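Extracellular solute-binding protein family 1 (Alicyclobacillus acidocaldarius subsp. acidocaldarius, PDB 4OVJ) probably binds a solute outside the cell, as the receptor component of an ABC-type uptake system, in the cleft between two lobes. Local coordinates at residues G332-S337 against A354-V359; A135-A140 against W260-V265; E288-K293 against N360-V365. All blocks are in the same frame, centred on the assembly; numbering follows the deposited sequence.

Contact 1: G332-S337 against A354-V359; sequences GIPVSS and AEFQLV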
loop_
_atom_site.group_PDB
_atom_site.type_symbol
_atom_site.label_atom_id
_atom_site.label_comp_id
_atom_site.label_asym_id
_atom_site.label_seq_id
_atom_site.Cartn_x
_atom_site.Cartn_y
_atom_site.Cartn_z
ATOM N N GLY A 332 3.015 -2.882 8.034
ATOM C CA GLY A 332 2.069 -1.852 7.656
ATOM C C GLY A 332 1.074 -1.580 8.770
ATOM O O GLY A 332 1.261 -1.994 9.916
ATOM N N ILE A 333 0.008 -0.871 8.422
ATOM C CA ILE A 333 -1.047 -0.545 9.367
ATOM C C ILE A 333 -1.898 -1.788 9.626
ATOM O O ILE A 333 -2.249 -2.495 8.685
ATOM C CB ILE A 333 -1.933 0.573 8.810
ATOM C CG1 ILE A 333 -1.084 1.823 8.610
ATOM C CG2 ILE A 333 -3.087 0.866 9.755
ATOM C CD1 ILE A 333 -0.237 2.118 9.824
ATOM N N PRO A 334 -2.240 -2.063 10.895
ATOM C CA PRO A 334 -3.056 -3.237 11.174
ATOM C C PRO A 334 -4.361 -3.257 10.399
ATOM O O PRO A 334 -5.037 -2.231 10.262
ATOM C CB PRO A 334 -3.336 -3.129 12.668
ATOM C CG PRO A 334 -2.158 -2.395 13.201
ATOM C CD PRO A 334 -1.788 -1.411 12.135
ATOM N N VAL A 335 -4.699 -4.429 9.879
ATOM C CA VAL A 335 -5.879 -4.560 9.048
ATOM C C VAL A 335 -7.196 -4.473 9.833
ATOM O O VAL A 335 -8.212 -4.045 9.301
ATOM C CB VAL A 335 -5.804 -5.870 8.233
ATOM C CG1 VAL A 335 -5.858 -7.087 9.144
ATOM C CG2 VAL A 335 -6.900 -5.903 7.189
ATOM N N SER A 336 -7.165 -4.874 11.097
ATOM C CA SER A 336 -8.370 -4.990 11.917
ATOM C C SER A 336 -8.735 -3.679 12.587
ATOM O O SER A 336 -7.902 -3.091 13.262
ATOM C CB SER A 336 -8.166 -6.032 13.020
ATOM O OG SER A 336 -9.192 -5.935 13.993
ATOM N N SER A 337 -9.983 -3.260 12.441
ATOM C CA SER A 337 -10.457 -2.035 13.098
ATOM C C SER A 337 -10.376 -2.135 14.623
ATOM O O SER A 337 -10.074 -1.143 15.299
ATOM C CB SER A 337 -11.891 -1.715 12.681
ATOM O OG SER A 337 -12.783 -2.786 12.985
ATOM N N ALA A 354 -2.044 9.205 14.139
ATOM C CA ALA A 354 -2.479 9.974 12.981
ATOM C C ALA A 354 -2.662 9.072 11.766
ATOM O O ALA A 354 -3.641 9.208 11.047
ATOM C CB ALA A 354 -1.486 11.081 12.664
ATOM N N GLU A 355 -1.715 8.164 11.550
ATOM C CA GLU A 355 -1.796 7.188 10.463
ATOM C C GLU A 355 -3.049 6.352 10.586
ATOM O O GLU A 355 -3.726 6.106 9.604
ATOM C CB GLU A 355 -0.667 6.173 10.540
ATOM C CG GLU A 355 0.623 6.501 9.870
ATOM C CD GLU A 355 1.490 5.259 9.781
ATOM O OE1 GLU A 355 1.405 4.534 8.767
ATOM O OE2 GLU A 355 2.196 4.971 10.750
ATOM N N PHE A 356 -3.318 5.856 11.797
ATOM C CA PHE A 356 -4.489 4.998 12.015
ATOM C C PHE A 356 -5.770 5.770 11.712
ATOM O O PHE A 356 -6.691 5.240 11.087
ATOM C CB PHE A 356 -4.547 4.472 13.453
ATOM C CG PHE A 356 -3.568 3.374 13.763
ATOM C CD1 PHE A 356 -2.430 3.163 13.001
ATOM C CD2 PHE A 356 -3.780 2.553 14.868
ATOM C CE1 PHE A 356 -1.538 2.162 13.330
ATOM C CE2 PHE A 356 -2.879 1.555 15.193
ATOM C CZ PHE A 356 -1.769 1.355 14.419
ATOM N N GLN A 357 -5.833 7.022 12.153
ATOM C CA GLN A 357 -7.012 7.847 11.894
ATOM C C GLN A 357 -7.205 8.080 10.402
ATOM O O GLN A 357 -8.317 8.047 9.898
ATOM C CB GLN A 357 -6.905 9.188 12.607
ATOM C CG GLN A 357 -7.064 9.082 14.114
ATOM C CD GLN A 357 -6.740 10.378 14.839
ATOM O OE1 GLN A 357 -6.045 11.251 14.309
ATOM N NE2 GLN A 357 -7.237 10.504 16.063
ATOM N N LEU A 358 -6.112 8.336 9.695
ATOM C CA LEU A 358 -6.195 8.551 8.253
ATOM C C LEU A 358 -6.687 7.271 7.567
ATOM O O LEU A 358 -7.568 7.324 6.703
ATOM C CB LEU A 358 -4.824 8.966 7.709
ATOM C CG LEU A 358 -4.659 9.399 6.246
ATOM C CD1 LEU A 358 -4.666 8.233 5.281
ATOM C CD2 LEU A 358 -5.692 10.445 5.857
ATOM N N VAL A 359 -6.143 6.123 7.964
ATOM C CA VAL A 359 -6.556 4.863 7.336
ATOM C C VAL A 359 -8.050 4.625 7.590
ATOM O O VAL A 359 -8.765 4.209 6.696
ATOM C CB VAL A 359 -5.673 3.678 7.762
ATOM C CG1 VAL A 359 -6.209 2.356 7.231
ATOM C CG2 VAL A 359 -4.256 3.849 7.222
#
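Ile333 points from the short strand 333-334 at helix 350-365 and meets three of its side chains at once. Its first branch, CG1, lies beside the backbone N (chi1 -62°), and this carries CD1 to the rim of the Phe356 ring, near the ring plane, with CD1 3.7 Å from Phe356 CE1. Val359 CG2 lies against the fork of the isoleucine, 4.0 Å from Ile333 CG1 and 4.1 Å from Ile333 CG2, as the two side chains run past each other in opposite directions. A beta-branched residue suits this place because its fork touches Phe356 and Val359 with both branches, while CD1 goes on to the phenyl rim. The Pro334 and Phe356 side chains cross at about a right angle, Pro334 CD 3.6 Å from Phe356 CZ, so two neighbouring strand residues share the outer end of one aromatic side chain. Glu355 crosses the isoleucine at a slant, its OE1 end nearest to Ile333 CD1, while Val264 and Val265 of helix 263-269 also touch it. No hydrogen bond joins the two segments; the contact is largely apolar and mostly buried. Helix 337-345 closes over Phe356 through Arg340 and Met344, and on the sheet side Ile333 is bonded through its backbone to Leu136 of strand 128-144.

Contact 2: A135-A140 against W260-V265; sequences ALNNYA and WVNYVV. With SO4 (sulfate ion), chain B.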
loop_
_atom_site.group_PDB
_atom_site.type_symbol
_atom_site.label_atom_id
_atom_site.label_comp_id
_atom_site.label_asym_id
_atom_site.label_seq_id
_atom_site.Cartn_x
_atom_site.Cartn_y
_atom_site.Cartn_z
ATOM N N ALA A 135 -1.992 -6.492 6.716
ATOM C CA ALA A 135 -1.566 -5.128 6.994
ATOM C C ALA A 135 -1.814 -4.276 5.764
ATOM O O ALA A 135 -1.925 -4.789 4.653
ATOM C CB ALA A 135 -0.102 -5.081 7.383
ATOM N N LEU A 136 -1.877 -2.970 5.974
ATOM C CA LEU A 136 -2.377 -2.040 4.977
ATOM C C LEU A 136 -1.460 -0.839 4.750
ATOM O O LEU A 136 -0.691 -0.452 5.625
ATOM C CB LEU A 136 -3.718 -1.494 5.452
ATOM C CG LEU A 136 -4.783 -2.521 5.830
ATOM C CD1 LEU A 136 -6.053 -1.813 6.279
ATOM C CD2 LEU A 136 -5.080 -3.442 4.654
ATOM N N ASN A 137 -1.579 -0.250 3.566
ATOM C CA ASN A 137 -1.001 1.045 3.272
ATOM C C ASN A 137 -1.907 1.755 2.267
ATOM O O ASN A 137 -2.656 1.122 1.536
ATOM C CB ASN A 137 0.399 0.867 2.709
ATOM C CG ASN A 137 1.328 2.045 2.968
ATOM O OD1 ASN A 137 0.940 3.117 3.452
ATOM N ND2 ASN A 137 2.594 1.829 2.647
ATOM N N ASN A 138 -1.836 3.072 2.224
ATOM C CA ASN A 138 -2.515 3.820 1.181
ATOM C C ASN A 138 -1.894 5.200 1.034
ATOM O O ASN A 138 -1.121 5.635 1.879
ATOM C CB ASN A 138 -4.015 3.924 1.469
ATOM C CG ASN A 138 -4.319 4.583 2.795
ATOM O OD1 ASN A 138 -4.504 3.906 3.806
ATOM N ND2 ASN A 138 -4.394 5.917 2.801
ATOM N N TYR A 139 -2.230 5.873 -0.056
ATOM C CA TYR A 139 -1.746 7.221 -0.290
ATOM C C TYR A 139 -2.373 8.222 0.671
ATOM O O TYR A 139 -3.524 8.078 1.090
ATOM C CB TYR A 139 -2.045 7.644 -1.726
ATOM C CG TYR A 139 -1.028 7.144 -2.728
ATOM C CD1 TYR A 139 0.310 7.481 -2.605
ATOM C CD2 TYR A 139 -1.416 6.376 -3.832
ATOM C CE1 TYR A 139 1.253 7.047 -3.526
ATOM C CE2 TYR A 139 -0.480 5.942 -4.756
ATOM C CZ TYR A 139 0.851 6.287 -4.595
ATOM O OH TYR A 139 1.793 5.863 -5.494
ATOM N N ALA A 140 -1.596 9.238 1.006
ATOM C CA ALA A 140 -2.066 10.374 1.785
ATOM C C ALA A 140 -1.284 11.597 1.345
ATOM O O ALA A 140 -0.191 11.477 0.793
ATOM C CB ALA A 140 -1.812 10.129 3.257
ATOM N N TRP A 260 2.933 7.385 0.336
ATOM C CA TRP A 260 2.336 6.363 1.181
ATOM C C TRP A 260 2.287 6.814 2.634
ATOM O O TRP A 260 3.254 7.383 3.164
ATOM C CB TRP A 260 3.086 5.049 1.043
ATOM C CG TRP A 260 3.007 4.572 -0.354
ATOM C CD1 TRP A 260 3.896 4.824 -1.375
ATOM C CD2 TRP A 260 1.937 3.820 -0.924
ATOM N NE1 TRP A 260 3.437 4.250 -2.548
ATOM C CE2 TRP A 260 2.245 3.621 -2.293
ATOM C CE3 TRP A 260 0.751 3.282 -0.408
ATOM C CZ2 TRP A 260 1.405 2.907 -3.150
ATOM C CZ3 TRP A 260 -0.086 2.564 -1.270
ATOM C CH2 TRP A 260 0.248 2.385 -2.624
ATOM N N VAL A 261 1.159 6.550 3.281
ATOM C CA VAL A 261 0.923 7.082 4.608
ATOM C C VAL A 261 1.944 6.590 5.640
ATOM O O VAL A 261 2.238 7.303 6.595
ATOM C CB VAL A 261 -0.533 6.835 5.072
ATOM C CG1 VAL A 261 -0.761 5.373 5.429
ATOM C CG2 VAL A 261 -0.873 7.742 6.238
ATOM N N ASN A 262 2.510 5.406 5.412
ATOM C CA ASN A 262 3.531 4.816 6.284
ATOM C C ASN A 262 4.731 5.717 6.502
ATOM O O ASN A 262 5.394 5.630 7.535
ATOM C CB ASN A 262 4.008 3.454 5.735
ATOM C CG ASN A 262 4.985 3.574 4.564
ATOM O OD1 ASN A 262 4.587 3.825 3.428
ATOM N ND2 ASN A 262 6.277 3.343 4.830
ATOM N N TYR A 263 5.008 6.581 5.528
ATOM C CA TYR A 263 6.140 7.487 5.612
ATOM C C TYR A 263 5.995 8.565 6.678
ATOM O O TYR A 263 6.985 9.221 7.003
ATOM C CB TYR A 263 6.425 8.151 4.256
ATOM C CG TYR A 263 7.144 7.254 3.288
ATOM C CD1 TYR A 263 8.453 6.855 3.528
ATOM C CD2 TYR A 263 6.535 6.826 2.120
ATOM C CE1 TYR A 263 9.128 6.039 2.643
ATOM C CE2 TYR A 263 7.204 5.999 1.226
ATOM C CZ TYR A 263 8.500 5.611 1.499
ATOM O OH TYR A 263 9.193 4.810 0.625
ATOM N N VAL A 264 4.790 8.773 7.225
ATOM C CA VAL A 264 4.634 9.857 8.193
ATOM C C VAL A 264 5.528 9.664 9.421
ATOM O O VAL A 264 6.022 10.645 9.968
ATOM C CB VAL A 264 3.166 10.122 8.608
ATOM C CG1 VAL A 264 2.615 8.993 9.447
ATOM C CG2 VAL A 264 3.054 11.442 9.373
ATOM N N VAL A 265 5.753 8.420 9.845
ATOM C CA VAL A 265 6.581 8.187 11.032
ATOM C C VAL A 265 8.016 8.624 10.755
ATOM O O VAL A 265 8.599 9.381 11.532
ATOM C CB VAL A 265 6.544 6.712 11.485
ATOM C CG1 VAL A 265 7.642 6.424 12.503
ATOM C CG2 VAL A 265 5.169 6.385 12.045
HETATM S S SO4 B . 5.392 5.949 -5.252
HETATM O O1 SO4 B . 6.296 6.014 -6.418
HETATM O O2 SO4 B . 4.800 4.594 -5.111
HETATM O O3 SO4 B . 6.166 6.226 -4.025
HETATM O O4 SO4 B . 4.342 6.974 -5.417
#
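The rings of Tyr139 and Trp260 lie face to face, the tyrosine over one face of the six-membered indole ring with centroids 4.2 Å apart and planes at 26°. At their edges sits a sulfate ion, probably from the crystallisation liquor: Trp260 NE1 donates to its O2 at 2.9 Å, almost straight, and Tyr139 OH donates to O4. Both rings thus point a polar edge at one anion, which Ser184 also binds. Elsewhere round the indole, Asn138 N lies at the edge in the ring plane, and Asn137 CG and Asn138 C each come obliquely to 3.6 Å from Trp260 CE3. The pair belongs to the periplasmic-binding-protein fold, where strand 128-144 pairs antiparallel with strand 256-260; Tyr139 and Trp260 form a non-hydrogen-bonded pair there. Beside it Val261 N gives a hydrogen bond of 2.8 Å to Asn138 O, and Ala140 CB packs on Val261 CG2. Replacing Trp260 by an alanine would probably leave the Tyr139 ring without its stacking partner and the sulfate without its indole N-H donor.

After the strand the chain makes a type I turn from Trp260 to Tyr263 into helix 263-269, and Asn137 binds this turn. Its CG is anti to the backbone N (chi1 -153°), which brings the amide across to Asn262. An asparagine suits the place because it can donate and accept together: Asn137 OD1 takes a weak bond from Asn262 N at 3.4 Å, while Asn137 ND2 gives a nearly straight one of 2.9 Å to Asn262 OD1. The two amide planes stand 82° apart, and ND2 approaches that oxygen from above its carbonyl plane.

Contact 3: E288-K293 against N360-V365; sequences EGLYIK and NEALKV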
loop_
_atom_site.group_PDB
_atom_site.type_symbol
_atom_site.label_atom_id
_atom_site.label_comp_id
_atom_site.label_asym_id
_atom_site.label_seq_id
_atom_site.Cartn_x
_atom_site.Cartn_y
_atom_site.Cartn_z
ATOM N N GLU A 288 -13.603 7.025 -7.738
ATOM C CA GLU A 288 -12.664 7.042 -6.623
ATOM C C GLU A 288 -11.355 6.395 -7.052
ATOM O O GLU A 288 -11.339 5.244 -7.512
ATOM C CB GLU A 288 -13.243 6.326 -5.396
ATOM C CG GLU A 288 -12.313 6.285 -4.183
ATOM C CD GLU A 288 -11.857 7.668 -3.728
ATOM O OE1 GLU A 288 -12.721 8.443 -3.265
ATOM O OE2 GLU A 288 -10.638 7.984 -3.816
ATOM N N GLY A 289 -10.260 7.139 -6.908
ATOM C CA GLY A 289 -8.935 6.617 -7.194
ATOM C C GLY A 289 -8.325 5.794 -6.081
ATOM O O GLY A 289 -7.496 4.915 -6.337
ATOM N N LEU A 290 -8.697 6.086 -4.836
ATOM C CA LEU A 290 -7.980 5.523 -3.706
ATOM C C LEU A 290 -8.259 4.032 -3.573
ATOM O O LEU A 290 -9.381 3.579 -3.766
ATOM C CB LEU A 290 -8.378 6.232 -2.423
ATOM C CG LEU A 290 -7.447 6.061 -1.220
ATOM C CD1 LEU A 290 -6.064 6.652 -1.485
ATOM C CD2 LEU A 290 -8.091 6.706 0.004
ATOM N N TYR A 291 -7.209 3.294 -3.250
ATOM C CA TYR A 291 -7.288 1.882 -2.882
ATOM C C TYR A 291 -6.399 1.677 -1.669
ATOM O O TYR A 291 -5.505 2.478 -1.384
ATOM C CB TYR A 291 -6.808 0.975 -4.018
ATOM C CG TYR A 291 -5.398 1.280 -4.479
ATOM C CD1 TYR A 291 -5.143 2.333 -5.356
ATOM C CD2 TYR A 291 -4.317 0.556 -3.996
ATOM C CE1 TYR A 291 -3.850 2.642 -5.758
ATOM C CE2 TYR A 291 -3.027 0.848 -4.401
ATOM C CZ TYR A 291 -2.799 1.905 -5.269
ATOM O OH TYR A 291 -1.518 2.198 -5.667
ATOM N N ILE A 292 -6.649 0.590 -0.968
ATOM C CA ILE A 292 -5.796 0.152 0.118
ATOM C C ILE A 292 -4.916 -0.958 -0.429
ATOM O O ILE A 292 -5.409 -1.920 -0.992
ATOM C CB ILE A 292 -6.618 -0.382 1.312
ATOM C CG1 ILE A 292 -7.752 0.572 1.681
ATOM C CG2 ILE A 292 -5.706 -0.625 2.501
ATOM C CD1 ILE A 292 -7.319 1.981 2.000
ATOM N N LYS A 293 -3.614 -0.829 -0.246
ATOM C CA LYS A 293 -2.684 -1.841 -0.720
ATOM C C LYS A 293 -2.507 -2.864 0.395
ATOM O O LYS A 293 -2.120 -2.500 1.496
ATOM C CB LYS A 293 -1.345 -1.196 -1.045
ATOM C CG LYS A 293 -0.288 -2.147 -1.580
ATOM C CD LYS A 293 0.976 -1.373 -1.938
ATOM C CE LYS A 293 2.173 -2.296 -2.050
ATOM N NZ LYS A 293 2.104 -3.091 -3.300
ATOM N N ASN A 360 -8.546 4.942 8.780
ATOM C CA ASN A 360 -9.977 4.809 9.018
ATOM C C ASN A 360 -10.821 5.648 8.050
ATOM O O ASN A 360 -11.848 5.195 7.579
ATOM C CB ASN A 360 -10.319 5.130 10.473
ATOM C CG ASN A 360 -9.821 4.062 11.441
ATOM O OD1 ASN A 360 -9.475 2.941 11.048
ATOM N ND2 ASN A 360 -9.798 4.400 12.724
ATOM N N GLU A 361 -10.376 6.857 7.730
ATOM C CA GLU A 361 -11.048 7.662 6.715
ATOM C C GLU A 361 -10.869 7.106 5.301
ATOM O O GLU A 361 -11.813 7.123 4.515
ATOM C CB GLU A 361 -10.614 9.117 6.802
ATOM C CG GLU A 361 -11.057 9.750 8.102
ATOM C CD GLU A 361 -12.562 9.642 8.308
ATOM O OE1 GLU A 361 -13.328 10.001 7.378
ATOM O OE2 GLU A 361 -12.982 9.168 9.388
ATOM N N ALA A 362 -9.679 6.585 5.003
ATOM C CA ALA A 362 -9.423 5.975 3.703
ATOM C C ALA A 362 -10.333 4.796 3.450
ATOM O O ALA A 362 -10.802 4.592 2.334
ATOM C CB ALA A 362 -7.977 5.526 3.604
ATOM N N LEU A 363 -10.567 4.000 4.487
ATOM C CA LEU A 363 -11.389 2.799 4.330
ATOM C C LEU A 363 -12.844 3.113 3.983
ATOM O O LEU A 363 -13.540 2.278 3.379
ATOM C CB LEU A 363 -11.324 1.947 5.588
ATOM C CG LEU A 363 -9.967 1.301 5.836
ATOM C CD1 LEU A 363 -9.912 0.755 7.250
ATOM C CD2 LEU A 363 -9.703 0.212 4.817
ATOM N N LYS A 364 -13.305 4.308 4.348
ATOM C CA LYS A 364 -14.661 4.720 3.985
ATOM C C LYS A 364 -14.849 4.929 2.481
ATOM O O LYS A 364 -15.939 4.713 1.966
ATOM C CB LYS A 364 -15.063 5.979 4.744
ATOM C CG LYS A 364 -15.175 5.763 6.236
ATOM C CD LYS A 364 -15.460 7.086 6.934
ATOM C CE LYS A 364 -15.647 6.892 8.428
ATOM N NZ LYS A 364 -15.712 8.227 9.087
ATOM N N VAL A 365 -13.796 5.331 1.780
ATOM C CA VAL A 365 -13.900 5.672 0.363
ATOM C C VAL A 365 -13.220 4.687 -0.577
ATOM O O VAL A 365 -13.569 4.644 -1.735
ATOM C CB VAL A 365 -13.328 7.086 0.052
ATOM C CG1 VAL A 365 -13.981 8.132 0.941
ATOM C CG2 VAL A 365 -11.809 7.136 0.200
#
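A mainly apolar contact without hydrogen bonds between its segments joins the loop that leads into strand 293-300 to the last turns of helix 350-365. Leu290 and Ile292 both point at the helix, while Tyr291 between them turns the other way, the alternation of an extended chain. Leu290 CD2 fits between two helix residues, 3.8 Å from Ala362 CB and 3.7 Å from Val365 CG2. Ile292 takes the next place: its CD1 also reaches Ala362 CB, and its CG1 meets Leu363 CD2 at 3.7 Å, the two side chains crossing at about a right angle. The small methyl of Ala362 suits a site where two branched side chains converge. In this solute-binding-protein fold the loop precedes a strand of the central sheet, and Ile292 also touches Leu136 and Asn138 of strand 128-144, so it fills the layer between helix and sheet. Glu288 passes beside Val365, its CG 3.2 Å from Val365 O and its OE1 3.6 Å from Val365 CB. Bent at chi2 (56°), the chain folds back so that Glu288 OE2 accepts a hydrogen bond from Leu290 N at 2.9 Å through its anti lone pair. The same oxygen forms a salt bridge with Arg157.

Overall arrangement
From the N terminus, the first of these segments is 135-140, on strand 128-144. Contact 2 closes a loop of 119 residues when the chain returns at 260-265. The chain then passes through 288-293, which opens contact 3, and 332-337, which opens contact 1; contact 1 closes first, at 354-359, and contact 3 at 360-365, so contact 1 nests within contact 3 while contact 2 precedes both. The closing segments of contacts 1 and 3 are consecutive pieces of helix 350-365. Strand 128-144 links all three: its backbone hydrogen-bonds to strand 333-334 of contact 1 on one side and to the start of strand 293-300, in contact 3, on the other.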